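Local coordinates for pyruvate formate-lyase 2 (Archaeoglobus fulgidus, PDB 2F3O), which is a glycyl radical enzyme of unknown function, probably a lyase related to pyruvate formate-lyase and glycerol dehydratase, at residues G328-C340 with L364-G376. Residues are numbered along the deposited sequence; the frame is centred on the assembly and turned at random.
Sequences GQATNQAVTIGGC and LRQPNVHVRINKG
Arg-365 reaches the loop before strand 334-338, its NH2 donating to the backbone O of Gln-329 at 2.9 Å, the acceptor close to the guanidinium plane; NE adds a weak second bond to it. A bend at chi3 (-95°) swings the guanidinium onto this carbonyl; Gln-366 CG covers one face of the guanidinium and Ile-314 O holds NH1. A leucine in place of Arg-365 would probably leave the carbonyl of Gln-329 without these donors. Gln-366 NE2 donates to Asn-332 OD1 over 3.0 Å, from above the carbonyl plane, the two amides steeply inclined. Asn-368 ND2 donates a hydrogen bond to the backbone O of Gly-752, the predicted site of the glycyl radical, placing this end beside the loop that carries that glycine.

From here the segments run as parallel strands, joined through helix 350-362 in a beta-alpha-beta unit; 334-338 is the outermost strand, within this chain, of a sheet continuing through 368-373 to 396-400. N-H groups of Asn-368, His-370 and Arg-372 donate to Gln-333 O, Val-335 O and Ile-337 O, and those of Val-335 and Ile-337 donate back to Asn-368 O and His-370 O. On one face Ala-334 CB lies 3.6 Å from His-370 CE1; His-370 ND1 is hydrogen-bonded to Thr-423. Arg-372 passes Thr-336; its NE forms a salt bridge with Asp-401, NH1 and NH2 bond the backbone oxygens of Tyr-421 and Leu-419, and Cys-340 SG is a neighbour at the guanidinium edge. On the other, Val-335 CG1 packs alongside Val-369 CB (3.8 Å), and Ile-337 CG1 lies against both methyls of Val-371, which continues onto helix 379-390.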
# COMPACT_ATOMS: atom_id res chain seq x y z
N GLY A 328 17.15 39.35 19.07
CA GLY A 328 17.41 39.99 17.80
C GLY A 328 16.24 40.01 16.87
O GLY A 328 16.42 40.09 15.65
N GLN A 329 15.05 39.94 17.44
CA GLN A 329 13.79 40.12 16.71
C GLN A 329 13.66 39.20 15.50
O GLN A 329 13.48 39.65 14.36
CB GLN A 329 13.63 41.58 16.29
CG GLN A 329 13.60 42.54 17.45
CD GLN A 329 13.46 43.97 17.00
OE1 GLN A 329 14.06 44.39 16.01
NE2 GLN A 329 12.66 44.74 17.73
N ALA A 330 13.78 37.91 15.76
CA ALA A 330 13.91 36.92 14.70
C ALA A 330 12.55 36.49 14.20
O ALA A 330 11.76 35.90 14.93
CB ALA A 330 14.67 35.75 15.22
N THR A 331 12.26 36.81 12.96
CA THR A 331 11.06 36.31 12.32
C THR A 331 11.49 35.60 11.05
O THR A 331 11.25 34.41 10.88
CB THR A 331 10.06 37.43 12.01
OG1 THR A 331 10.70 38.47 11.26
CG2 THR A 331 9.50 38.00 13.31
N ASN A 332 12.11 36.36 10.16
CA ASN A 332 12.90 35.83 9.06
C ASN A 332 12.16 35.31 7.85
O ASN A 332 12.35 34.17 7.45
CB ASN A 332 13.95 34.84 9.56
CG ASN A 332 15.02 35.53 10.33
OD1 ASN A 332 15.70 36.38 9.79
ND2 ASN A 332 15.14 35.23 11.61
N GLN A 333 11.32 36.17 7.27
CA GLN A 333 10.78 35.92 5.96
C GLN A 333 11.94 35.98 5.00
O GLN A 333 12.43 37.06 4.69
CB GLN A 333 9.76 36.98 5.56
CG GLN A 333 8.44 36.87 6.28
CD GLN A 333 7.65 38.15 6.21
OE1 GLN A 333 7.10 38.49 5.17
NE2 GLN A 333 7.60 38.87 7.32
N ALA A 334 12.40 34.83 4.53
CA ALA A 334 13.58 34.79 3.72
C ALA A 334 13.31 34.95 2.24
O ALA A 334 12.20 34.73 1.77
CB ALA A 334 14.33 33.52 3.97
N VAL A 335 14.33 35.32 1.50
CA VAL A 335 14.19 35.46 0.07
C VAL A 335 15.43 34.80 -0.53
O VAL A 335 16.52 34.94 0.04
CB VAL A 335 13.98 36.97 -0.26
CG1 VAL A 335 15.25 37.67 -0.74
CG2 VAL A 335 12.82 37.17 -1.22
N THR A 336 15.28 34.02 -1.60
CA THR A 336 16.43 33.33 -2.22
C THR A 336 16.72 33.85 -3.64
O THR A 336 15.87 33.74 -4.53
CB THR A 336 16.23 31.80 -2.30
OG1 THR A 336 15.81 31.30 -1.03
CG2 THR A 336 17.51 31.09 -2.73
N ILE A 337 17.90 34.42 -3.83
CA ILE A 337 18.33 34.87 -5.15
C ILE A 337 19.58 34.13 -5.65
O ILE A 337 20.37 33.60 -4.87
CB ILE A 337 18.57 36.42 -5.20
CG1 ILE A 337 19.77 36.84 -4.35
CG2 ILE A 337 17.34 37.17 -4.77
CD1 ILE A 337 19.97 38.34 -4.29
N GLY A 338 19.75 34.09 -6.97
CA GLY A 338 20.94 33.47 -7.56
C GLY A 338 20.87 31.97 -7.64
O GLY A 338 19.83 31.37 -7.37
N GLY A 339 21.96 31.34 -8.03
CA GLY A 339 22.00 29.88 -8.07
C GLY A 339 21.92 29.36 -9.48
O GLY A 339 22.01 30.13 -10.43
N CYS A 340 21.76 28.05 -9.61
CA CYS A 340 21.73 27.41 -10.93
C CYS A 340 20.37 26.81 -11.30
O CYS A 340 19.45 26.74 -10.48
CB CYS A 340 22.79 26.33 -10.98
SG CYS A 340 22.40 24.96 -9.90
N LEU A 364 17.84 47.12 6.03
CA LEU A 364 16.91 46.91 7.13
C LEU A 364 17.07 45.51 7.68
O LEU A 364 17.72 44.67 7.04
CB LEU A 364 15.48 47.11 6.65
CG LEU A 364 15.20 48.48 6.05
CD1 LEU A 364 13.88 48.46 5.30
CD2 LEU A 364 15.18 49.53 7.16
N ARG A 365 16.47 45.23 8.83
CA ARG A 365 16.58 43.90 9.45
C ARG A 365 15.92 42.79 8.64
O ARG A 365 16.24 41.62 8.82
CB ARG A 365 16.04 43.90 10.89
CG ARG A 365 14.55 44.16 11.01
CD ARG A 365 13.99 43.94 12.43
NE ARG A 365 13.41 42.61 12.66
CZ ARG A 365 12.17 42.25 12.31
NH1 ARG A 365 11.37 43.10 11.69
NH2 ARG A 365 11.73 41.03 12.57
N GLN A 366 15.00 43.17 7.75
CA GLN A 366 14.21 42.16 7.09
C GLN A 366 13.75 42.43 5.66
O GLN A 366 13.17 43.49 5.39
CB GLN A 366 12.92 41.85 7.87
CG GLN A 366 13.02 40.96 9.10
CD GLN A 366 13.39 39.53 8.80
OE1 GLN A 366 13.09 39.02 7.74
NE2 GLN A 366 14.04 38.87 9.75
N PRO A 367 14.23 41.62 4.73
CA PRO A 367 13.91 40.23 4.54
C PRO A 367 15.27 39.55 4.83
O PRO A 367 16.31 40.22 4.85
CB PRO A 367 13.53 40.13 3.06
CG PRO A 367 13.87 41.43 2.47
CD PRO A 367 14.71 42.20 3.47
N ASN A 368 15.28 38.26 5.12
CA ASN A 368 16.56 37.63 5.26
C ASN A 368 16.99 37.27 3.87
O ASN A 368 16.48 36.32 3.31
CB ASN A 368 16.47 36.38 6.11
CG ASN A 368 17.79 36.05 6.75
OD1 ASN A 368 18.83 36.55 6.34
ND2 ASN A 368 17.76 35.22 7.78
N VAL A 369 17.90 38.04 3.29
CA VAL A 369 18.28 37.74 1.91
C VAL A 369 19.41 36.72 1.73
O VAL A 369 20.51 36.86 2.28
CB VAL A 369 18.34 39.00 1.03
CG1 VAL A 369 18.17 40.22 1.89
CG2 VAL A 369 19.58 39.03 0.16
N HIS A 370 19.10 35.69 0.97
CA HIS A 370 19.96 34.54 0.83
C HIS A 370 20.43 34.40 -0.58
O HIS A 370 19.62 34.30 -1.50
CB HIS A 370 19.21 33.30 1.22
CG HIS A 370 18.84 33.26 2.67
ND1 HIS A 370 17.83 32.45 3.15
CD2 HIS A 370 19.34 33.91 3.74
CE1 HIS A 370 17.74 32.60 4.46
NE2 HIS A 370 18.64 33.49 4.84
N VAL A 371 21.74 34.42 -0.77
CA VAL A 371 22.29 34.43 -2.12
C VAL A 371 22.99 33.11 -2.39
O VAL A 371 23.96 32.76 -1.73
CB VAL A 371 23.29 35.59 -2.33
CG1 VAL A 371 23.56 35.78 -3.80
CG2 VAL A 371 22.77 36.87 -1.73
N ARG A 372 22.45 32.37 -3.35
CA ARG A 372 23.09 31.16 -3.84
C ARG A 372 24.19 31.51 -4.85
O ARG A 372 23.96 32.23 -5.84
CB ARG A 372 22.06 30.24 -4.50
CG ARG A 372 21.16 29.45 -3.57
CD ARG A 372 20.18 28.56 -4.36
NE ARG A 372 20.86 27.79 -5.40
CZ ARG A 372 20.28 26.87 -6.17
NH1 ARG A 372 19.00 26.59 -5.99
NH2 ARG A 372 20.98 26.22 -7.09
N ILE A 373 25.40 31.03 -4.58
CA ILE A 373 26.47 31.14 -5.55
C ILE A 373 27.13 29.79 -5.75
O ILE A 373 27.02 28.89 -4.89
CB ILE A 373 27.55 32.13 -5.11
CG1 ILE A 373 27.95 31.89 -3.68
CG2 ILE A 373 27.06 33.56 -5.23
CD1 ILE A 373 28.83 32.98 -3.17
N ASN A 374 27.80 29.65 -6.88
CA ASN A 374 28.46 28.40 -7.24
C ASN A 374 29.66 28.70 -8.12
O ASN A 374 29.98 29.86 -8.38
CB ASN A 374 27.50 27.45 -7.96
CG ASN A 374 26.73 28.13 -9.10
OD1 ASN A 374 27.30 28.49 -10.12
ND2 ASN A 374 25.44 28.28 -8.92
N LYS A 375 30.29 27.65 -8.63
CA LYS A 375 31.48 27.83 -9.45
C LYS A 375 31.22 28.44 -10.83
O LYS A 375 32.17 28.75 -11.55
CB LYS A 375 32.28 26.52 -9.53
CG LYS A 375 32.97 26.20 -8.22
CD LYS A 375 34.13 25.23 -8.39
CE LYS A 375 34.78 24.93 -7.03
NZ LYS A 375 35.53 23.63 -7.01
N GLY A 376 29.96 28.63 -11.20
CA GLY A 376 29.65 29.19 -12.49
C GLY A 376 28.94 30.52 -12.40
O GLY A 376 28.37 30.99 -13.41